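Single-stranded DNA-binding protein WHY3, chloroplastic (Arabidopsis thaliana, PDB 4KOQ) binds single-stranded DNA in chloroplasts and nucleus, guarding plastid genome stability against illegitimate recombination and repressing transcription of the kinesin gene KP1. Local coordinates at residues E100-K105 against N126-V131; F119-V124 against S134-I139; K19-I24 against Y60-K65. All blocks are in the same frame, centred on the assembly; numbering follows the deposited sequence.

Contact 1 (E100-K105 against N126-V131). With PO4 (phosphate ion), chain B.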
loop_
_atom_site.group_PDB
_atom_site.type_symbol
_atom_site.label_atom_id
_atom_site.label_comp_id
_atom_site.label_asym_id
_atom_site.label_seq_id
_atom_site.Cartn_x
_atom_site.Cartn_y
_atom_site.Cartn_z
ATOM N N GLU A 100 15.729 25.681 26.103
ATOM C CA GLU A 100 15.911 25.797 24.663
ATOM C C GLU A 100 17.358 26.127 24.326
ATOM O O GLU A 100 18.007 26.914 25.017
ATOM C CB GLU A 100 14.978 26.851 24.067
ATOM C CG GLU A 100 15.384 27.277 22.671
ATOM C CD GLU A 100 14.334 28.109 21.969
ATOM O OE1 GLU A 100 14.658 28.698 20.915
ATOM O OE2 GLU A 100 13.184 28.155 22.451
ATOM N N GLY A 101 17.860 25.504 23.264
ATOM C CA GLY A 101 19.180 25.792 22.750
ATOM C C GLY A 101 20.318 25.084 23.445
ATOM O O GLY A 101 21.463 25.189 23.011
ATOM N N LYS A 102 20.034 24.357 24.519
ATOM C CA LYS A 102 21.108 23.729 25.279
ATOM C C LYS A 102 21.424 22.301 24.805
ATOM O O LYS A 102 22.541 21.815 24.994
ATOM C CB LYS A 102 20.769 23.717 26.755
ATOM C CG LYS A 102 20.793 25.116 27.377
ATOM C CD LYS A 102 20.393 25.055 28.824
ATOM C CE LYS A 102 20.195 26.458 29.412
ATOM N NZ LYS A 102 19.810 26.356 30.841
ATOM N N VAL A 103 20.436 21.648 24.194
ATOM C CA VAL A 103 20.596 20.271 23.716
ATOM C C VAL A 103 20.117 20.167 22.282
ATOM O O VAL A 103 19.047 20.677 21.929
ATOM C CB VAL A 103 19.829 19.290 24.602
ATOM C CG1 VAL A 103 19.924 17.845 24.054
ATOM C CG2 VAL A 103 20.372 19.350 26.013
ATOM N N ARG A 104 20.926 19.527 21.441
ATOM C CA ARG A 104 20.552 19.312 20.055
ATOM C C ARG A 104 20.592 17.819 19.759
ATOM O O ARG A 104 21.552 17.164 20.099
ATOM C CB ARG A 104 21.543 20.040 19.162
ATOM C CG ARG A 104 21.210 20.066 17.695
ATOM C CD ARG A 104 21.923 21.232 16.989
ATOM N NE ARG A 104 22.899 20.794 15.990
ATOM C CZ ARG A 104 24.220 20.742 16.169
ATOM N NH1 ARG A 104 24.771 21.107 17.323
ATOM N NH2 ARG A 104 25.002 20.324 15.183
ATOM N N LYS A 105 19.559 17.310 19.106
ATOM C CA LYS A 105 19.557 15.913 18.663
ATOM C C LYS A 105 19.537 15.943 17.166
ATOM O O LYS A 105 18.708 16.612 16.566
ATOM C CB LYS A 105 18.339 15.174 19.162
ATOM C CG LYS A 105 18.241 15.052 20.676
ATOM C CD LYS A 105 17.033 14.177 21.043
ATOM C CE LYS A 105 17.015 13.822 22.506
ATOM N NZ LYS A 105 15.884 12.943 22.797
ATOM N N ASN A 126 25.155 17.927 24.152
ATOM C CA ASN A 126 24.986 18.906 25.215
ATOM C C ASN A 126 26.244 19.741 25.284
ATOM O O ASN A 126 27.238 19.300 25.858
ATOM C CB ASN A 126 24.765 18.208 26.549
ATOM C CG ASN A 126 24.484 19.183 27.679
ATOM O OD1 ASN A 126 24.985 20.311 27.689
ATOM N ND2 ASN A 126 23.671 18.757 28.630
ATOM N N LYS A 127 26.200 20.935 24.693
ATOM C CA LYS A 127 27.394 21.775 24.534
ATOM C C LYS A 127 27.928 22.313 25.860
ATOM O O LYS A 127 29.140 22.286 26.100
ATOM C CB LYS A 127 27.119 22.945 23.584
ATOM C CG LYS A 127 26.202 24.006 24.159
ATOM C CD LYS A 127 25.757 24.997 23.098
ATOM C CE LYS A 127 24.467 24.551 22.445
ATOM N NZ LYS A 127 24.553 23.185 21.844
ATOM N N LEU A 128 27.028 22.802 26.712
ATOM C CA LEU A 128 27.417 23.307 28.031
ATOM C C LEU A 128 28.153 22.239 28.849
ATOM O O LEU A 128 28.990 22.558 29.704
ATOM C CB LEU A 128 26.186 23.803 28.810
ATOM C CG LEU A 128 25.231 22.741 29.372
ATOM C CD1 LEU A 128 24.893 23.041 30.826
ATOM C CD2 LEU A 128 23.960 22.650 28.536
ATOM N N LEU A 129 27.840 20.974 28.578
ATOM C CA LEU A 129 28.421 19.856 29.310
ATOM C C LEU A 129 29.554 19.178 28.514
ATOM O O LEU A 129 30.153 18.202 28.987
ATOM C CB LEU A 129 27.314 18.850 29.645
ATOM C CG LEU A 129 27.578 17.750 30.673
ATOM C CD1 LEU A 129 26.944 18.086 32.014
ATOM C CD2 LEU A 129 27.053 16.420 30.158
ATOM N N ASN A 130 29.858 19.711 27.327
ATOM C CA ASN A 130 30.890 19.145 26.436
ATOM C C ASN A 130 30.748 17.640 26.228
ATOM O O ASN A 130 31.726 16.892 26.285
ATOM C CB ASN A 130 32.303 19.452 26.949
ATOM C CG ASN A 130 32.621 20.925 26.916
ATOM O OD1 ASN A 130 31.961 21.692 26.212
ATOM N ND2 ASN A 130 33.633 21.336 27.676
ATOM N N VAL A 131 29.523 17.195 25.975
ATOM C CA VAL A 131 29.291 15.797 25.688
ATOM C C VAL A 131 28.470 15.652 24.398
ATOM O O VAL A 131 27.525 16.386 24.143
ATOM C CB VAL A 131 28.606 15.082 26.876
ATOM C CG1 VAL A 131 28.399 13.623 26.573
ATOM C CG2 VAL A 131 29.456 15.225 28.130
HETATM P P PO4 B . 12.950 14.182 20.090
HETATM O O1 PO4 B . 13.593 12.982 20.720
HETATM O O2 PO4 B . 13.570 15.452 20.621
HETATM O O3 PO4 B . 13.104 14.201 18.608
HETATM O O4 PO4 B . 11.464 14.137 20.386
#
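The backbones of 100-105 and 126-131 come nearest at Val103 and Asn126, CA to CA 4.8 Å, and beyond this point they diverge into separate loops. No hydrogen bond spans the two segments; the contact is made mainly by Lys127 and Leu128. The chain of Lys127 is bent at chi3 (91°) and chi4 (-57°), and it folds back so that CE reaches Gly101 O at 3.1 Å, while NZ stays farther off, 3.9 Å from Gly101 O. Leu128 reaches across with CD2, 3.8 Å from Lys102 CB, although CD2 is modelled too close to Asn126 OD1, so its exact place is doubtful. The chain of Lys102, extended beyond CG, carries NZ clear of 126-131. Farther along the strand, Lys105 stretches out fully and donates from NZ to phosphate O1 at 3.1 Å; Val67 O also accepts from NZ, and His91 and Ser69 complete the anion's setting. Within 126-131, Asn130 N bonds to Lys127 O at 2.9 Å, closing a type I turn, and Asn130 and Val131 together face Asn126. The chain reversal is thus that of a beta hairpin with a type I turn and a G1 beta bulge.

Contact 2 (F119-V124 against S134-I139)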
loop_
_atom_site.group_PDB
_atom_site.type_symbol
_atom_site.label_atom_id
_atom_site.label_comp_id
_atom_site.label_asym_id
_atom_site.label_seq_id
_atom_site.Cartn_x
_atom_site.Cartn_y
_atom_site.Cartn_z
ATOM N N PHE A 119 23.167 3.895 6.764
ATOM C CA PHE A 119 23.836 4.096 8.038
ATOM C C PHE A 119 23.002 5.095 8.798
ATOM O O PHE A 119 22.853 6.206 8.338
ATOM C CB PHE A 119 25.250 4.627 7.743
ATOM C CG PHE A 119 26.269 4.369 8.823
ATOM C CD1 PHE A 119 26.291 3.170 9.545
ATOM C CD2 PHE A 119 27.257 5.305 9.078
ATOM C CE1 PHE A 119 27.262 2.928 10.531
ATOM C CE2 PHE A 119 28.232 5.064 10.050
ATOM C CZ PHE A 119 28.233 3.863 10.774
ATOM N N PHE A 120 22.451 4.717 9.953
ATOM C CA PHE A 120 21.728 5.644 10.787
ATOM C C PHE A 120 22.623 6.134 11.918
ATOM O O PHE A 120 23.296 5.352 12.581
ATOM C CB PHE A 120 20.535 4.976 11.476
ATOM C CG PHE A 120 19.328 4.764 10.577
ATOM C CD1 PHE A 120 19.460 4.268 9.308
ATOM C CD2 PHE A 120 18.065 5.039 11.063
ATOM C CE1 PHE A 120 18.319 4.049 8.508
ATOM C CE2 PHE A 120 16.943 4.805 10.274
ATOM C CZ PHE A 120 17.081 4.304 9.026
ATOM N N ASN A 121 22.539 7.413 12.213
ATOM C CA ASN A 121 23.323 7.937 13.327
ATOM C C ASN A 121 22.465 8.870 14.147
ATOM O O ASN A 121 21.887 9.786 13.598
ATOM C CB ASN A 121 24.528 8.669 12.750
ATOM C CG ASN A 121 25.317 9.431 13.805
ATOM O OD1 ASN A 121 25.671 10.582 13.604
ATOM N ND2 ASN A 121 25.561 8.795 14.937
ATOM N N LEU A 122 22.354 8.651 15.453
ATOM C CA LEU A 122 21.758 9.666 16.311
ATOM C C LEU A 122 22.830 10.267 17.214
ATOM O O LEU A 122 23.508 9.518 17.916
ATOM C CB LEU A 122 20.656 9.051 17.153
ATOM C CG LEU A 122 19.983 9.946 18.187
ATOM C CD1 LEU A 122 19.357 11.198 17.615
ATOM C CD2 LEU A 122 18.941 9.146 18.970
ATOM N N SER A 123 22.961 11.596 17.193
ATOM C CA SER A 123 23.958 12.280 18.019
ATOM C C SER A 123 23.168 13.218 18.887
ATOM O O SER A 123 22.368 13.980 18.384
ATOM C CB SER A 123 24.996 13.003 17.129
ATOM O OG SER A 123 25.792 13.954 17.847
ATOM N N VAL A 124 23.369 13.128 20.197
ATOM C CA VAL A 124 22.674 13.984 21.135
ATOM C C VAL A 124 23.764 14.823 21.830
ATOM O O VAL A 124 24.613 14.266 22.482
ATOM C CB VAL A 124 21.926 13.159 22.177
ATOM C CG1 VAL A 124 21.225 14.075 23.154
ATOM C CG2 VAL A 124 20.886 12.190 21.507
ATOM N N SER A 134 26.684 9.602 20.692
ATOM C CA SER A 134 26.421 9.312 19.280
ATOM C C SER A 134 26.328 7.804 19.140
ATOM O O SER A 134 27.177 7.095 19.654
ATOM C CB SER A 134 27.560 9.892 18.424
ATOM O OG SER A 134 27.288 9.953 17.019
ATOM N N VAL A 135 25.257 7.317 18.513
ATOM C CA VAL A 135 25.048 5.883 18.303
ATOM C C VAL A 135 24.862 5.686 16.814
ATOM O O VAL A 135 24.072 6.406 16.216
ATOM C CB VAL A 135 23.782 5.354 19.023
ATOM C CG1 VAL A 135 23.606 3.845 18.744
ATOM C CG2 VAL A 135 23.869 5.584 20.514
ATOM N N TYR A 136 25.603 4.754 16.227
ATOM C CA TYR A 136 25.520 4.449 14.799
ATOM C C TYR A 136 25.023 3.047 14.645
ATOM O O TYR A 136 25.415 2.156 15.427
ATOM C CB TYR A 136 26.906 4.475 14.184
ATOM C CG TYR A 136 27.503 5.848 14.063
ATOM C CD1 TYR A 136 28.176 6.431 15.126
ATOM C CD2 TYR A 136 27.427 6.545 12.869
ATOM C CE1 TYR A 136 28.736 7.705 14.996
ATOM C CE2 TYR A 136 27.960 7.807 12.737
ATOM C CZ TYR A 136 28.633 8.370 13.792
ATOM O OH TYR A 136 29.165 9.636 13.645
ATOM N N ILE A 137 24.213 2.807 13.628
ATOM C CA ILE A 137 23.800 1.437 13.343
ATOM C C ILE A 137 23.657 1.283 11.844
ATOM O O ILE A 137 23.058 2.114 11.183
ATOM C CB ILE A 137 22.552 1.055 14.108
ATOM C CG1 ILE A 137 22.298 -0.464 13.985
ATOM C CG2 ILE A 137 21.367 1.871 13.616
ATOM C CD1 ILE A 137 21.096 -0.987 14.748
ATOM N N PRO A 138 24.292 0.266 11.283
ATOM C CA PRO A 138 24.108 -0.035 9.863
ATOM C C PRO A 138 22.840 -0.854 9.615
ATOM O O PRO A 138 22.491 -1.746 10.402
ATOM C CB PRO A 138 25.335 -0.886 9.529
ATOM C CG PRO A 138 25.655 -1.560 10.801
ATOM C CD PRO A 138 25.249 -0.644 11.921
ATOM N N ILE A 139 22.163 -0.517 8.533
ATOM C CA ILE A 139 20.866 -1.100 8.171
ATOM C C ILE A 139 21.074 -1.641 6.757
ATOM O O ILE A 139 21.442 -0.873 5.864
ATOM C CB ILE A 139 19.780 0.044 8.177
ATOM C CG1 ILE A 139 19.720 0.761 9.550
ATOM C CG2 ILE A 139 18.389 -0.432 7.838
ATOM C CD1 ILE A 139 19.358 -0.173 10.695
#
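The carboxamide of Asn121 forms a flat lid on one face of the Tyr136 ring, the two planes only 6° apart and ND2 over the ring centre, 3.2 Å above it. CG of Asn121 is swung anti to its own backbone nitrogen (chi1 172°), which carries the amide across to the neighbouring strand. There ND2 spends its hydrogens twice. One bond runs nearly straight, within the amide plane, to Ser134 OG at 2.9 Å; the other meets Val135 O at 3.1 Å from well above the carbonyl plane, while Leu122 N takes that oxygen almost head-on. A leucine here would probably leave Ser134 OG and Val135 O without the ND2 donor, and the flat stack on Tyr136 would be lost to a non-planar branch. Next along the same face, Phe119 pushes CE2 to within 3.3 Å of Tyr136 CD2 in a strongly displaced, near-parallel pair with planes tilted by 27°. The edge of Phe119 then settles against Pro138, CD1 lying 3.9 Å from Pro138 CA. These strands, antiparallel and paired by regular backbone bonds, form the hairpin that ends one of the two four-stranded sheets of the Whirly fold. The side chains paired on the other face are apolar. Here Phe120 is seated against two isoleucines: the CG2 branch of Ile137 fits at its root, 3.9 Å from Phe120 CB, and Ile139 bulges against the ring farther out, its CG1 3.5 Å from Phe120 CD1. Leu122 and Val135 continue the row, and Phe51 of strand 39-56 packs on Phe120, Leu122, Val135 and Ile137 alike. Phe144 of helix 141-158 covers Phe120 and Ile139. Ser123 OG, back on the Tyr136 face, bonds to Asp132 near the turn.

Contact 3 (K19-I24 against Y60-K65)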
loop_
_atom_site.group_PDB
_atom_site.type_symbol
_atom_site.label_atom_id
_atom_site.label_comp_id
_atom_site.label_asym_id
_atom_site.label_seq_id
_atom_site.Cartn_x
_atom_site.Cartn_y
_atom_site.Cartn_z
ATOM N N LYS A 19 27.203 -3.607 17.389
ATOM C CA LYS A 19 27.599 -2.532 18.281
ATOM C C LYS A 19 26.423 -1.713 18.786
ATOM O O LYS A 19 26.595 -0.853 19.624
ATOM C CB LYS A 19 28.553 -1.593 17.543
ATOM C CG LYS A 19 29.879 -2.245 17.153
ATOM C CD LYS A 19 30.647 -1.367 16.177
ATOM C CE LYS A 19 31.918 -2.031 15.685
ATOM N NZ LYS A 19 32.512 -1.271 14.543
ATOM N N ALA A 20 25.229 -1.955 18.250
ATOM C CA ALA A 20 24.069 -1.111 18.574
ATOM C C ALA A 20 22.791 -1.838 18.185
ATOM O O ALA A 20 22.841 -2.758 17.389
ATOM C CB ALA A 20 24.159 0.172 17.836
ATOM N N ALA A 21 21.697 -1.423 18.811
ATOM C CA ALA A 21 20.348 -1.826 18.499
ATOM C C ALA A 21 19.485 -0.583 18.241
ATOM O O ALA A 21 19.741 0.490 18.785
ATOM C CB ALA A 21 19.753 -2.618 19.684
ATOM N N LEU A 22 18.444 -0.757 17.441
ATOM C CA LEU A 22 17.461 0.285 17.157
ATOM C C LEU A 22 16.066 -0.334 17.271
ATOM O O LEU A 22 15.818 -1.381 16.688
ATOM C CB LEU A 22 17.647 0.773 15.707
ATOM C CG LEU A 22 16.580 1.720 15.158
ATOM C CD1 LEU A 22 16.466 2.998 15.971
ATOM C CD2 LEU A 22 16.837 2.009 13.687
ATOM N N THR A 23 15.182 0.289 18.023
ATOM C CA THR A 23 13.793 -0.130 18.062
ATOM C C THR A 23 12.926 1.049 17.641
ATOM O O THR A 23 13.193 2.193 17.989
ATOM C CB THR A 23 13.377 -0.595 19.495
ATOM O OG1 THR A 23 14.258 -1.623 19.935
ATOM C CG2 THR A 23 12.001 -1.135 19.494
ATOM N N ILE A 24 11.901 0.760 16.850
ATOM C CA ILE A 24 11.010 1.758 16.275
ATOM C C ILE A 24 9.581 1.433 16.660
ATOM O O ILE A 24 9.079 0.349 16.347
ATOM C CB ILE A 24 11.099 1.762 14.742
ATOM C CG1 ILE A 24 12.559 1.984 14.342
ATOM C CG2 ILE A 24 10.228 2.832 14.142
ATOM C CD1 ILE A 24 12.819 1.890 12.879
ATOM N N TYR A 60 22.226 -4.953 25.174
ATOM C CA TYR A 60 22.413 -3.567 24.864
ATOM C C TYR A 60 22.042 -2.769 26.089
ATOM O O TYR A 60 21.151 -3.135 26.845
ATOM C CB TYR A 60 21.554 -3.182 23.658
ATOM C CG TYR A 60 21.834 -4.023 22.433
ATOM C CD1 TYR A 60 21.156 -5.223 22.212
ATOM C CD2 TYR A 60 22.789 -3.639 21.499
ATOM C CE1 TYR A 60 21.402 -5.976 21.094
ATOM C CE2 TYR A 60 23.023 -4.390 20.378
ATOM C CZ TYR A 60 22.339 -5.560 20.187
ATOM O OH TYR A 60 22.590 -6.310 19.071
ATOM N N ASP A 61 22.733 -1.657 26.262
ATOM C CA ASP A 61 22.531 -0.819 27.418
ATOM C C ASP A 61 21.410 0.201 27.196
ATOM O O ASP A 61 21.648 1.350 26.826
ATOM C CB ASP A 61 23.850 -0.134 27.735
ATOM C CG ASP A 61 23.828 0.582 29.046
ATOM O OD1 ASP A 61 22.759 0.626 29.686
ATOM O OD2 ASP A 61 24.887 1.119 29.406
ATOM N N TRP A 62 20.183 -0.231 27.459
ATOM C CA TRP A 62 19.015 0.613 27.282
ATOM C C TRP A 62 18.947 1.716 28.307
ATOM O O TRP A 62 18.222 2.696 28.133
ATOM C CB TRP A 62 17.752 -0.244 27.288
ATOM C CG TRP A 62 17.749 -1.190 26.117
ATOM C CD1 TRP A 62 18.077 -2.514 26.126
ATOM C CD2 TRP A 62 17.443 -0.863 24.751
ATOM N NE1 TRP A 62 17.991 -3.030 24.860
ATOM C CE2 TRP A 62 17.595 -2.039 24.001
ATOM C CE3 TRP A 62 17.069 0.316 24.095
ATOM C CZ2 TRP A 62 17.381 -2.079 22.623
ATOM C CZ3 TRP A 62 16.855 0.280 22.726
ATOM C CH2 TRP A 62 16.998 -0.906 22.010
ATOM N N SER A 63 19.747 1.598 29.364
ATOM C CA SER A 63 19.788 2.642 30.374
ATOM C C SER A 63 20.513 3.847 29.785
ATOM O O SER A 63 20.345 4.972 30.244
ATOM C CB SER A 63 20.460 2.139 31.678
ATOM O OG SER A 63 21.874 2.106 31.594
ATOM N N ARG A 64 21.311 3.606 28.747
ATOM C CA ARG A 64 22.006 4.683 28.048
ATOM C C ARG A 64 21.412 4.943 26.635
ATOM O O ARG A 64 22.079 5.473 25.743
ATOM C CB ARG A 64 23.486 4.351 27.964
ATOM C CG ARG A 64 24.167 4.491 29.332
ATOM C CD ARG A 64 25.630 4.086 29.340
ATOM N NE ARG A 64 26.436 4.790 28.349
ATOM C CZ ARG A 64 27.086 4.203 27.346
ATOM N NH1 ARG A 64 27.048 2.882 27.182
ATOM N NH2 ARG A 64 27.794 4.941 26.502
ATOM N N LYS A 65 20.156 4.582 26.463
ATOM C CA LYS A 65 19.500 4.771 25.162
ATOM C C LYS A 65 19.347 6.244 24.830
ATOM O O LYS A 65 19.298 7.110 25.718
ATOM C CB LYS A 65 18.133 4.118 25.177
ATOM C CG LYS A 65 17.090 4.861 25.939
ATOM C CD LYS A 65 15.820 4.044 26.026
ATOM C CE LYS A 65 14.739 4.806 26.780
ATOM N NZ LYS A 65 13.453 4.058 26.823
#
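Between Tyr60 and Trp62, the two aromatics that lean on Ala21, Asp61 OD1 is held twice by Ser63, by OG at 2.6 Å on its syn lone pair and weakly by the backbone N. Asp61 OD2 meets the guanidinium edge of Arg64 in a salt bridge, NH1 standing 3.6 Å away. This polar knot ties the short 3-10 turn that carries Trp62. Against strand 20-24 the contact is mainly apolar. The methyl of Ala21 sits squarely over the Tyr60 ring, CB 3.6 Å from the centroid and 7° off the normal, a CH-pi contact. The same CB touches Trp62 CZ2 at 3.8 Å, so one small methyl fills the notch between two rings. Tyr60 CE2 comes within 3.4 Å of Ala20 C, and the Tyr60 hydroxyl is tied down by Lys17 O. Thr23 crosses Trp62 at about a right angle and brings OG1 to 3.5 Å from CH2; that hydroxyl has its hydrogen-bond partner in Ser14. The 17-22 sequence, Lys-Gly-Lys-Ala-Ala-Leu, is probably required for single-stranded DNA binding, as in related Whirly proteins, and the rings of Tyr60 and Trp62 pack on its alanines.

In the fold
Contacts 1 and 2 hold the same sheet: contact 2 is the regular body of hairpin 117-126/131-140, partly buried, and contact 1 is a surface contact where the neighbouring strand 103-111 meets the turn of that hairpin. Val124 joins them, packing on Val103 and Lys105. Contact 3, also partly buried, with Ala20 and Ala21 inside, belongs to the other sheet, yet Ala20 and the Val135-Ile137 region touch, so contacts 2 and 3 meet where the two sheets face each other. Their chemistry follows position: contact 2 combines backbone bonds with an apolar inner face, contact 3 relies on aromatic rings over small residues, and contact 1, about 21 Å from contact 3 centre to centre, uses the long side chains of exposed lysines and a leucine.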